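PDB 3HN2: 2-dehydropantoate 2-reductase, which probably catalyses the NADPH-dependent reduction of 2-dehydropantoate (ketopantoate) to (R)-pantoate, a step on the way to pantothenate. Local coordinates for residues F80-Y85 / T101-L106; E87-L92 / T114-E119; L206-A209 / S213-L216. One frame throughout, in Å; residues are numbered along the deposited sequence.

Contact 1 of 3, residues F80-Y85 / T101-L106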
ATOM      1  N   PHE A  80      20.584 -15.469  -9.931  1.00 59.94           N
ATOM      2  CA  PHE A  80      21.045 -16.538 -10.818  1.00 59.00           C
ATOM      3  C   PHE A  80      22.473 -16.306 -11.340  1.00 58.23           C
ATOM      4  O   PHE A  80      23.083 -17.208 -11.918  1.00 58.47           O
ATOM      5  CB  PHE A  80      20.059 -16.797 -11.967  1.00 53.51           C
ATOM      6  CG  PHE A  80      19.498 -15.554 -12.599  1.00 53.35           C
ATOM      7  CD1 PHE A  80      18.209 -15.129 -12.290  1.00 69.25           C
ATOM      8  CD2 PHE A  80      20.238 -14.833 -13.533  1.00 60.61           C
ATOM      9  CE1 PHE A  80      17.671 -13.988 -12.883  1.00 64.98           C
ATOM     10  CE2 PHE A  80      19.713 -13.691 -14.131  1.00 61.69           C
ATOM     11  CZ  PHE A  80      18.423 -13.271 -13.810  1.00 65.07           C
ATOM     12  N   ALA A  81      22.990 -15.097 -11.121  1.00 56.23           N
ATOM     13  CA  ALA A  81      24.371 -14.750 -11.444  1.00 50.81           C
ATOM     14  C   ALA A  81      25.294 -14.870 -10.228  1.00 49.71           C
ATOM     15  O   ALA A  81      26.404 -14.344 -10.238  1.00 52.74           O
ATOM     16  CB  ALA A  81      24.436 -13.344 -12.019  1.00 47.58           C
ATOM     17  N   ASN A  82      24.840 -15.576  -9.194  1.00 49.74           N
ATOM     18  CA  ASN A  82      25.592 -15.707  -7.942  1.00 53.92           C
ATOM     19  C   ASN A  82      26.860 -16.565  -8.037  1.00 61.42           C
ATOM     20  O   ASN A  82      27.722 -16.497  -7.162  1.00 64.51           O
ATOM     21  CB  ASN A  82      24.685 -16.199  -6.804  1.00 48.10           C
ATOM     22  CG  ASN A  82      23.923 -15.064  -6.113  1.00 55.68           C
ATOM     23  OD1 ASN A  82      23.981 -13.903  -6.529  1.00 56.67           O
ATOM     24  ND2 ASN A  82      23.213 -15.401  -5.042  1.00 34.66           N
ATOM     25  N   SER A  83      26.970 -17.362  -9.100  1.00 67.82           N
ATOM     26  CA  SER A  83      28.190 -18.127  -9.389  1.00 64.57           C
ATOM     27  C   SER A  83      29.323 -17.197  -9.810  1.00 64.58           C
ATOM     28  O   SER A  83      30.499 -17.535  -9.675  1.00 69.51           O
ATOM     29  CB  SER A  83      27.933 -19.156 -10.491  1.00 63.25           C
ATOM     30  OG  SER A  83      27.312 -18.552 -11.615  1.00 70.61           O
ATOM     31  N   ARG A  84      28.950 -16.017 -10.299  1.00 64.57           N
ATOM     32  CA  ARG A  84      29.898 -15.007 -10.749  1.00 62.72           C
ATOM     33  C   ARG A  84      30.368 -14.087  -9.621  1.00 62.78           C
ATOM     34  O   ARG A  84      31.008 -13.069  -9.888  1.00 68.65           O
ATOM     35  CB  ARG A  84      29.275 -14.166 -11.866  1.00 65.71           C
ATOM     36  CG  ARG A  84      29.113 -14.879 -13.191  1.00 68.18           C
ATOM     37  CD  ARG A  84      28.372 -13.995 -14.169  1.00 81.85           C
ATOM     38  NE  ARG A  84      28.914 -14.111 -15.520  1.00 93.91           N
ATOM     39  CZ  ARG A  84      29.749 -13.235 -16.074  1.00 96.26           C
ATOM     40  NH1 ARG A  84      30.148 -12.160 -15.402  1.00 85.28           N
ATOM     41  NH2 ARG A  84      30.184 -13.434 -17.312  1.00101.23           N
ATOM     42  N   TYR A  85      30.048 -14.447  -8.376  1.00 60.79           N
ATOM     43  CA  TYR A  85      30.443 -13.672  -7.193  1.00 56.80           C
ATOM     44  C   TYR A  85      31.944 -13.413  -7.111  1.00 54.72           C
ATOM     45  O   TYR A  85      32.368 -12.278  -6.888  1.00 56.40           O
ATOM     46  CB  TYR A  85      30.012 -14.381  -5.907  1.00 56.67           C
ATOM     47  CG  TYR A  85      28.661 -13.996  -5.341  1.00 62.40           C
ATOM     48  CD1 TYR A  85      28.026 -14.822  -4.415  1.00 64.34           C
ATOM     49  CD2 TYR A  85      28.023 -12.814  -5.715  1.00 47.38           C
ATOM     50  CE1 TYR A  85      26.795 -14.488  -3.879  1.00 58.72           C
ATOM     51  CE2 TYR A  85      26.784 -12.472  -5.184  1.00 61.54           C
ATOM     52  CZ  TYR A  85      26.182 -13.313  -4.261  1.00 61.56           C
ATOM     53  OH  TYR A  85      24.960 -12.991  -3.726  1.00 57.38           O
ATOM     54  N   THR A 101      24.602  -6.674   0.554  1.00 29.48           N
ATOM     55  CA  THR A 101      23.721  -7.385  -0.360  1.00 31.94           C
ATOM     56  C   THR A 101      22.256  -6.890  -0.250  1.00 35.06           C
ATOM     57  O   THR A 101      21.697  -6.778   0.849  1.00 29.78           O
ATOM     58  CB  THR A 101      23.894  -8.922  -0.214  1.00 22.77           C
ATOM     59  OG1 THR A 101      23.479  -9.578  -1.413  1.00 47.85           O
ATOM     60  CG2 THR A 101      23.143  -9.483   0.971  1.00 38.08           C
ATOM     61  N   LEU A 102      21.666  -6.555  -1.394  1.00 38.57           N
ATOM     62  CA  LEU A 102      20.294  -6.026  -1.445  1.00 46.48           C
ATOM     63  C   LEU A 102      19.376  -6.878  -2.310  1.00 48.31           C
ATOM     64  O   LEU A 102      18.221  -6.523  -2.553  1.00 48.42           O
ATOM     65  CB  LEU A 102      20.289  -4.593  -1.976  1.00 47.06           C
ATOM     66  CG  LEU A 102      20.655  -3.429  -1.059  1.00 50.53           C
ATOM     67  CD1 LEU A 102      20.803  -2.174  -1.887  1.00 49.52           C
ATOM     68  CD2 LEU A 102      19.610  -3.227   0.011  1.00 39.55           C
ATOM     69  N   GLN A 103      19.904  -8.006  -2.768  1.00 49.60           N
ATOM     70  CA  GLN A 103      19.186  -8.913  -3.653  1.00 43.79           C
ATOM     71  C   GLN A 103      18.135  -9.734  -2.922  1.00 40.60           C
ATOM     72  O   GLN A 103      18.043  -9.699  -1.699  1.00 38.77           O
ATOM     73  CB  GLN A 103      20.177  -9.808  -4.400  1.00 47.40           C
ATOM     74  CG  GLN A 103      21.618  -9.614  -3.938  1.00 49.94           C
ATOM     75  CD  GLN A 103      22.567 -10.676  -4.445  1.00 45.48           C
ATOM     76  OE1 GLN A 103      23.209 -11.364  -3.658  1.00 70.53           O
ATOM     77  NE2 GLN A 103      22.664 -10.815  -5.761  1.00 34.15           N
ATOM     78  N   ASN A 104      17.343 -10.475  -3.688  1.00 52.71           N
ATOM     79  CA  ASN A 104      16.161 -11.152  -3.164  1.00 52.52           C
ATOM     80  C   ASN A 104      16.398 -12.585  -2.704  1.00 51.57           C
ATOM     81  O   ASN A 104      17.282 -13.275  -3.207  1.00 55.23           O
ATOM     82  CB  ASN A 104      15.038 -11.117  -4.206  1.00 52.96           C
ATOM     83  CG  ASN A 104      14.544  -9.712  -4.481  1.00 54.94           C
ATOM     84  OD1 ASN A 104      14.883  -8.766  -3.765  1.00 51.64           O
ATOM     85  ND2 ASN A 104      13.734  -9.569  -5.523  1.00 53.82           N
ATOM     86  N   GLY A 105      15.589 -13.020  -1.743  1.00 49.44           N
ATOM     87  CA  GLY A 105      15.612 -14.392  -1.274  1.00 44.56           C
ATOM     88  C   GLY A 105      16.665 -14.615  -0.220  1.00 50.03           C
ATOM     89  O   GLY A 105      17.050 -13.691   0.491  1.00 56.28           O
ATOM     90  N   LEU A 106      17.140 -15.851  -0.135  1.00 50.20           N
ATOM     91  CA  LEU A 106      18.078 -16.243   0.894  1.00 47.22           C
ATOM     92  C   LEU A 106      19.423 -16.679   0.338  1.00 52.66           C
ATOM     93  O   LEU A 106      19.643 -16.677  -0.876  1.00 60.06           O
ATOM     94  CB  LEU A 106      17.502 -17.397   1.695  1.00 48.33           C
ATOM     95  CG  LEU A 106      16.272 -17.207   2.564  1.00  8.09           C
ATOM     96  CD1 LEU A 106      16.005 -18.530   3.264  1.00  5.94           C
ATOM     97  CD2 LEU A 106      16.417 -16.092   3.583  1.00  9.97           C
TER
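Two side-chain hydrogen bonds tie Gln-103 to segment 80-85, one from each end of its amide. Tyr-85 donates its phenol proton to Gln-103 OE1. The modelled separation of OH and OE1, 2.4 Å, is very short for such a bond, and its exact length is doubtful. OE1 arrives at the rim of the Tyr-85 ring, in the ring plane, although the amide and ring planes are turned 49° apart. The second bond is weak: Gln-103 NE2 points back at Asn-82 OD1 over 3.4 Å with an N-H...O angle of 152°, the two amides meeting from opposite directions. The Gln-103 amide is thus engaged through both OE1 and NE2, and NE2 is also bonded to the carbonyl of Leu-77. Asn-82 in turn uses its ND2 on Asn-108, at the start of helix 108-115. Both segments belong to the Rossmann-type dinucleotide-binding fold: 80-85 runs through the loop between strand 72-75 and helix 85-89, and the other segment leaves the adjacent parallel strand 98-101, so the bonds join neighbouring loops at the carboxyl ends of two strands. Gln-103 lies near the putative glycine-rich turn of this fold, consistent with a place beside the cofactor pocket. Nonpolar contact is slight. Asn-82 CA sits over the centre of the Tyr-85 ring, 4.2 Å above its plane, while Tyr-85 itself packs on Leu-112 and Leu-115. Beyond CG the Gln-103 chain is extended, which carries its amide across the gap between the loops.

Contact 2 of 3, residues E87-L92 / T114-E119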
ATOM      1  N   GLU A  87      34.550 -13.661  -9.438  1.00 62.54           N
ATOM      2  CA  GLU A  87      35.165 -12.825 -10.481  1.00 62.31           C
ATOM      3  C   GLU A  87      34.803 -11.338 -10.374  1.00 58.68           C
ATOM      4  O   GLU A  87      35.648 -10.473 -10.616  1.00 60.68           O
ATOM      5  CB  GLU A  87      34.876 -13.362 -11.895  1.00 61.50           C
ATOM      6  CG  GLU A  87      33.401 -13.472 -12.280  1.00 66.03           C
ATOM      7  CD  GLU A  87      33.151 -13.246 -13.767  1.00 71.76           C
ATOM      8  OE1 GLU A  87      32.380 -14.029 -14.363  1.00 71.25           O
ATOM      9  OE2 GLU A  87      33.715 -12.287 -14.342  1.00 59.53           O
ATOM     10  N   LEU A  88      33.563 -11.055  -9.977  1.00 52.85           N
ATOM     11  CA  LEU A  88      33.039  -9.690  -9.972  1.00 48.55           C
ATOM     12  C   LEU A  88      33.391  -8.865  -8.733  1.00 45.34           C
ATOM     13  O   LEU A  88      33.459  -7.641  -8.811  1.00 48.15           O
ATOM     14  CB  LEU A  88      31.517  -9.698 -10.166  1.00 53.97           C
ATOM     15  CG  LEU A  88      30.936 -10.144 -11.510  1.00 46.43           C
ATOM     16  CD1 LEU A  88      29.450 -10.375 -11.363  1.00 50.74           C
ATOM     17  CD2 LEU A  88      31.214  -9.132 -12.613  1.00 60.24           C
ATOM     18  N   ILE A  89      33.608  -9.525  -7.597  1.00 46.07           N
ATOM     19  CA  ILE A  89      33.788  -8.814  -6.326  1.00 49.35           C
ATOM     20  C   ILE A  89      35.231  -8.843  -5.779  1.00 55.97           C
ATOM     21  O   ILE A  89      35.688  -7.844  -5.223  1.00 62.11           O
ATOM     22  CB  ILE A  89      32.712  -9.250  -5.272  1.00 53.00           C
ATOM     23  CG1 ILE A  89      31.306  -8.906  -5.784  1.00 54.74           C
ATOM     24  CG2 ILE A  89      32.921  -8.571  -3.915  1.00 47.27           C
ATOM     25  CD1 ILE A  89      30.186  -9.687  -5.125  1.00 50.39           C
ATOM     26  N   ARG A  90      35.946  -9.956  -5.967  1.00 55.40           N
ATOM     27  CA  ARG A  90      37.348 -10.100  -5.497  1.00 56.43           C
ATOM     28  C   ARG A  90      38.325  -8.934  -5.774  1.00 61.43           C
ATOM     29  O   ARG A  90      39.061  -8.548  -4.858  1.00 66.35           O
ATOM     30  CB  ARG A  90      37.939 -11.479  -5.888  1.00 55.25           C
ATOM     31  CG  ARG A  90      39.452 -11.549  -6.155  1.00 70.27           C
ATOM     32  CD  ARG A  90      40.292 -11.745  -4.891  1.00 83.34           C
ATOM     33  NE  ARG A  90      40.440 -13.151  -4.520  1.00 95.62           N
ATOM     34  CZ  ARG A  90      39.722 -13.767  -3.583  1.00110.44           C
ATOM     35  NH1 ARG A  90      39.937 -15.050  -3.326  1.00114.84           N
ATOM     36  NH2 ARG A  90      38.790 -13.111  -2.901  1.00109.63           N
ATOM     37  N   PRO A  91      38.333  -8.355  -7.007  1.00 63.16           N
ATOM     38  CA  PRO A  91      39.195  -7.175  -7.211  1.00 61.07           C
ATOM     39  C   PRO A  91      38.823  -5.921  -6.401  1.00 62.48           C
ATOM     40  O   PRO A  91      39.662  -5.033  -6.237  1.00 66.30           O
ATOM     41  CB  PRO A  91      39.034  -6.880  -8.707  1.00 61.74           C
ATOM     42  CG  PRO A  91      38.533  -8.142  -9.305  1.00 58.52           C
ATOM     43  CD  PRO A  91      37.648  -8.720  -8.266  1.00 63.15           C
ATOM     44  N   LEU A  92      37.589  -5.857  -5.902  1.00 59.72           N
ATOM     45  CA  LEU A  92      37.105  -4.709  -5.133  1.00 57.09           C
ATOM     46  C   LEU A  92      37.381  -4.829  -3.634  1.00 57.06           C
ATOM     47  O   LEU A  92      37.171  -3.876  -2.883  1.00 57.10           O
ATOM     48  CB  LEU A  92      35.602  -4.519  -5.353  1.00 53.78           C
ATOM     49  CG  LEU A  92      35.075  -4.538  -6.789  1.00 55.16           C
ATOM     50  CD1 LEU A  92      33.580  -4.814  -6.811  1.00 38.62           C
ATOM     51  CD2 LEU A  92      35.393  -3.230  -7.490  1.00 53.43           C
ATOM     52  N   THR A 114      30.980 -17.014   3.063  1.00 61.43           N
ATOM     53  CA  THR A 114      31.855 -18.148   2.770  1.00 62.99           C
ATOM     54  C   THR A 114      32.968 -17.720   1.815  1.00 64.78           C
ATOM     55  O   THR A 114      34.123 -18.134   1.960  1.00 68.06           O
ATOM     56  CB  THR A 114      31.064 -19.307   2.123  1.00 60.41           C
ATOM     57  OG1 THR A 114      29.880 -19.562   2.885  1.00 73.35           O
ATOM     58  CG2 THR A 114      31.897 -20.578   2.064  1.00 62.44           C
ATOM     59  N   LEU A 115      32.609 -16.871   0.856  1.00 61.15           N
ATOM     60  CA  LEU A 115      33.516 -16.476  -0.203  1.00 56.87           C
ATOM     61  C   LEU A 115      34.548 -15.447   0.253  1.00 58.29           C
ATOM     62  O   LEU A 115      35.707 -15.519  -0.157  1.00 56.90           O
ATOM     63  CB  LEU A 115      32.727 -15.953  -1.401  1.00 44.81           C
ATOM     64  CG  LEU A 115      33.163 -16.533  -2.746  1.00 60.30           C
ATOM     65  CD1 LEU A 115      31.979 -16.637  -3.685  1.00 69.87           C
ATOM     66  CD2 LEU A 115      34.298 -15.734  -3.377  1.00 74.66           C
ATOM     67  N   PHE A 116      34.136 -14.509   1.107  1.00 60.99           N
ATOM     68  CA  PHE A 116      34.989 -13.369   1.469  1.00 61.15           C
ATOM     69  C   PHE A 116      35.312 -13.225   2.957  1.00 63.23           C
ATOM     70  O   PHE A 116      36.457 -12.959   3.322  1.00 68.95           O
ATOM     71  CB  PHE A 116      34.397 -12.064   0.925  1.00 53.13           C
ATOM     72  CG  PHE A 116      34.230 -12.058  -0.567  1.00 49.70           C
ATOM     73  CD1 PHE A 116      35.337 -11.933  -1.404  1.00 45.43           C
ATOM     74  CD2 PHE A 116      32.966 -12.193  -1.141  1.00 62.91           C
ATOM     75  CE1 PHE A 116      35.191 -11.934  -2.788  1.00 39.34           C
ATOM     76  CE2 PHE A 116      32.806 -12.194  -2.527  1.00 46.88           C
ATOM     77  CZ  PHE A 116      33.924 -12.070  -3.350  1.00 44.72           C
ATOM     78  N   GLY A 117      34.301 -13.394   3.805  1.00 64.98           N
ATOM     79  CA  GLY A 117      34.462 -13.235   5.247  1.00 62.60           C
ATOM     80  C   GLY A 117      33.174 -12.740   5.864  1.00 65.13           C
ATOM     81  O   GLY A 117      32.592 -11.762   5.394  1.00 68.41           O
ATOM     82  N   ALA A 118      32.730 -13.418   6.921  1.00 63.15           N
ATOM     83  CA  ALA A 118      31.431 -13.149   7.542  1.00 58.00           C
ATOM     84  C   ALA A 118      31.338 -11.792   8.246  1.00 59.78           C
ATOM     85  O   ALA A 118      30.252 -11.232   8.364  1.00 65.76           O
ATOM     86  CB  ALA A 118      31.052 -14.279   8.491  1.00 54.91           C
ATOM     87  N   GLU A 119      32.473 -11.261   8.695  1.00 61.48           N
ATOM     88  CA  GLU A 119      32.496  -9.952   9.349  1.00 62.13           C
ATOM     89  C   GLU A 119      32.542  -8.780   8.357  1.00 62.90           C
ATOM     90  O   GLU A 119      32.659  -7.624   8.766  1.00 58.62           O
ATOM     91  CB  GLU A 119      33.635  -9.856  10.379  1.00 61.65           C
ATOM     92  CG  GLU A 119      35.050  -9.946   9.819  1.00 72.86           C
ATOM     93  CD  GLU A 119      35.547 -11.374   9.704  1.00 81.73           C
ATOM     94  OE1 GLU A 119      35.074 -12.106   8.807  1.00 77.57           O
ATOM     95  OE2 GLU A 119      36.417 -11.764  10.508  1.00 90.66           O
TER
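The Phe-116 ring reaches across to Ile-89 and Arg-90, joining the ends of two successive helices of the Rossmann-type domain, 85-89 and 108-115, each of which follows a parallel strand of the main sheet. Its far end does most of the touching. Phe-116 CZ comes to 3.6 Å from Ile-89 CB and to 3.7 Å from Ile-89 CG2, a branch set anti to the backbone N and so placed beside the ring; the two side chains meet at about a right angle. One flank of the ring, CE1 and CD1, belongs to Arg-90: CE1 lies 3.8 Å from Arg-90 NH2, and the guanidinium plane stands almost upright to the ring, 79° from it. The same CE1 is close to the backbone nitrogen of Arg-90. The Arg-90 chain is bent at both its second and third torsions, which folds the guanidinium back toward the ring instead of out from the helix end. No hydrogen bond crosses the contact; it is van der Waals packing, buried at Ile-89 and exposed at Arg-90. Behind this first shell, Ile-89 also rests on Leu-112 of helix 108-115. The turn beyond Ile-89 is closed by a backbone bond from Leu-92 N to Ile-89 O of 2.8 Å. Phe-116 is the residue at which the chain leaves helix 108-115, and its ring also packs on Val-93, in the loop that leads on from Leu-92. Its predecessor Leu-115 leans on Glu-86, and lays CD2 over one face of the Phe-116 ring, 3.7 Å above the plane and offset toward the rim.

Contact 3 of 3, residues L206-A209 / S213-L216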
ATOM      1  N   LEU A 206      -5.819  -8.701  -8.961  1.00 43.32           N
ATOM      2  CA  LEU A 206      -6.623  -9.821  -9.420  1.00 41.03           C
ATOM      3  C   LEU A 206      -6.499 -11.032  -8.501  1.00 45.94           C
ATOM      4  O   LEU A 206      -7.521 -11.599  -8.099  1.00 46.39           O
ATOM      5  CB  LEU A 206      -6.254 -10.187 -10.860  1.00 45.99           C
ATOM      6  CG  LEU A 206      -6.507  -9.122 -11.937  1.00 47.46           C
ATOM      7  CD1 LEU A 206      -6.182  -9.675 -13.315  1.00 45.33           C
ATOM      8  CD2 LEU A 206      -7.941  -8.606 -11.893  1.00 41.72           C
ATOM      9  N   ILE A 207      -5.255 -11.409  -8.165  1.00 46.00           N
ATOM     10  CA  ILE A 207      -4.953 -12.471  -7.184  1.00 24.24           C
ATOM     11  C   ILE A 207      -5.705 -12.215  -5.879  1.00 25.50           C
ATOM     12  O   ILE A 207      -6.275 -13.132  -5.293  1.00 31.33           O
ATOM     13  CB  ILE A 207      -3.407 -12.602  -6.899  1.00 37.52           C
ATOM     14  CG1 ILE A 207      -2.709 -13.437  -7.975  1.00 35.91           C
ATOM     15  CG2 ILE A 207      -3.128 -13.278  -5.539  1.00  9.19           C
ATOM     16  CD1 ILE A 207      -2.232 -12.655  -9.180  1.00 52.72           C
ATOM     17  N   LEU A 208      -5.723 -10.952  -5.457  1.00 29.07           N
ATOM     18  CA  LEU A 208      -6.446 -10.507  -4.265  1.00 37.68           C
ATOM     19  C   LEU A 208      -7.967 -10.361  -4.419  1.00 42.54           C
ATOM     20  O   LEU A 208      -8.655 -10.169  -3.423  1.00 48.95           O
ATOM     21  CB  LEU A 208      -5.863  -9.170  -3.785  1.00 40.93           C
ATOM     22  CG  LEU A 208      -4.781  -9.143  -2.694  1.00 42.94           C
ATOM     23  CD1 LEU A 208      -4.343 -10.534  -2.225  1.00 36.36           C
ATOM     24  CD2 LEU A 208      -3.587  -8.319  -3.146  1.00 50.56           C
ATOM     25  N   ALA A 209      -8.492 -10.432  -5.642  1.00 43.44           N
ATOM     26  CA  ALA A 209      -9.929 -10.150  -5.857  1.00 54.13           C
ATOM     27  C   ALA A 209     -10.840 -11.324  -5.514  1.00 58.50           C
ATOM     28  O   ALA A 209     -11.896 -11.127  -4.919  1.00 63.60           O
ATOM     29  CB  ALA A 209     -10.201  -9.657  -7.275  1.00 45.43           C
ATOM     30  N   SER A 213      -8.779 -17.324  -3.589  1.00 57.06           N
ATOM     31  CA  SER A 213      -7.395 -16.982  -3.901  1.00 56.95           C
ATOM     32  C   SER A 213      -6.723 -16.226  -2.760  1.00 62.72           C
ATOM     33  O   SER A 213      -5.512 -16.356  -2.557  1.00 60.64           O
ATOM     34  CB  SER A 213      -7.329 -16.161  -5.182  1.00 52.23           C
ATOM     35  OG  SER A 213      -8.031 -16.813  -6.220  1.00 72.28           O
ATOM     36  N   ARG A 214      -7.506 -15.436  -2.024  1.00 61.30           N
ATOM     37  CA  ARG A 214      -7.018 -14.797  -0.799  1.00 54.57           C
ATOM     38  C   ARG A 214      -6.724 -15.862   0.251  1.00 49.71           C
ATOM     39  O   ARG A 214      -5.731 -15.766   0.972  1.00 58.03           O
ATOM     40  CB  ARG A 214      -8.035 -13.797  -0.246  1.00 53.09           C
ATOM     41  CG  ARG A 214      -8.345 -12.626  -1.157  1.00 56.66           C
ATOM     42  CD  ARG A 214      -9.356 -11.675  -0.510  1.00 58.57           C
ATOM     43  NE  ARG A 214      -8.732 -10.862   0.531  1.00 72.47           N
ATOM     44  CZ  ARG A 214      -8.178  -9.670   0.330  1.00 69.75           C
ATOM     45  NH1 ARG A 214      -7.626  -9.020   1.347  1.00 74.27           N
ATOM     46  NH2 ARG A 214      -8.166  -9.123  -0.882  1.00 57.30           N
ATOM     47  N   LYS A 215      -7.594 -16.873   0.317  1.00 46.05           N
ATOM     48  CA  LYS A 215      -7.430 -18.035   1.198  1.00 43.99           C
ATOM     49  C   LYS A 215      -6.174 -18.838   0.835  1.00 39.96           C
ATOM     50  O   LYS A 215      -5.480 -19.357   1.718  1.00 47.18           O
ATOM     51  CB  LYS A 215      -8.682 -18.915   1.135  1.00 41.02           C
ATOM     52  CG  LYS A 215      -8.693 -20.138   2.050  1.00 47.59           C
ATOM     53  CD  LYS A 215     -10.053 -20.827   1.988  1.00 52.01           C
ATOM     54  CE  LYS A 215     -10.141 -22.027   2.915  1.00 58.36           C
ATOM     55  NZ  LYS A 215      -9.699 -23.282   2.249  1.00 72.01           N
ATOM     56  N   LEU A 216      -5.886 -18.912  -0.465  1.00 28.50           N
ATOM     57  CA  LEU A 216      -4.667 -19.528  -0.973  1.00 35.93           C
ATOM     58  C   LEU A 216      -3.434 -18.753  -0.504  1.00 40.37           C
ATOM     59  O   LEU A 216      -2.513 -19.343   0.043  1.00 28.07           O
ATOM     60  CB  LEU A 216      -4.685 -19.549  -2.496  1.00 26.91           C
ATOM     61  CG  LEU A 216      -4.051 -20.690  -3.297  1.00 30.23           C
ATOM     62  CD1 LEU A 216      -3.475 -20.085  -4.565  1.00 11.24           C
ATOM     63  CD2 LEU A 216      -2.981 -21.504  -2.559  1.00 46.39           C
TER
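The guanidinium of Arg-214 meets the backbone carbonyl of Leu-208 at its edge, with the oxygen nearly in the guanidinium plane. Arg-214 NH2 donates to Leu-208 O over 2.8 Å, with an N-H...O angle of 154°. At the carbonyl end the approach is bent, the C=O...N angle being 134°, and NH2 is tilted somewhat from the carbonyl plane. The same nitrogen also lies 3.7 Å from Leu-208 CB, and CG of that leucine is scarcely farther, which gives the charged tip an apolar neighbour beside its bond. The Arg-214 chain turns at its third torsion (chi3 76°), bringing the guanidinium back onto the carbonyl instead of continuing along the line of CG and CD. Both of those methylenes pass close by the oxygen they curl around, each 3.4 Å from Leu-208 O. The Leu-208 side chain crosses that of Arg-214 at about a right angle. One residue earlier on each segment, Ile-207 O rests against Ser-213 CB at 3.2 Å, whereas the hydroxyl OG stays 4.2 Å from that oxygen and makes no bond to it. Within 206-209, Ala-209 N bonds to Leu-206 O, closing a turn. The contact thus folds the short helix 204-207 against the first turns of the long helix 211-229 in the helical C-terminal domain, which resembles that of 6-phosphogluconate dehydrogenase. Arg-214 has a weak, long ion pair with Asp-250 and packs against Asp-172 of the second subunit. Ile-207 is buried against Phe-193, Leu-196 and Cys-197 of helix 179-200, while Leu-208 touches Phe-193 of the same helix and Leu-246 and Thr-249 of helix 241-249.

Contacts 1 and 2 belong to the Rossmann-type domain and alternate along the chain: 80-85, 87-92, 101-106, 114-119. Their centres are 13 Å apart and they touch, with Tyr-85 CB 3.7 Å from Leu-115 CD1. Contact 1 joins the loops after strands 72-75 and 98-101, near the probable cofactor side; contact 2 joins the far ends of the helices that follow them, 85-89 and 108-115. Contact 3 comes later, in the helical C-terminal domain, its nearest atoms about 17 Å from contact 1 and about 32 Å from contact 2, on the opposite side of the chain's centre from contact 2. It alone of the three packs against the second subunit.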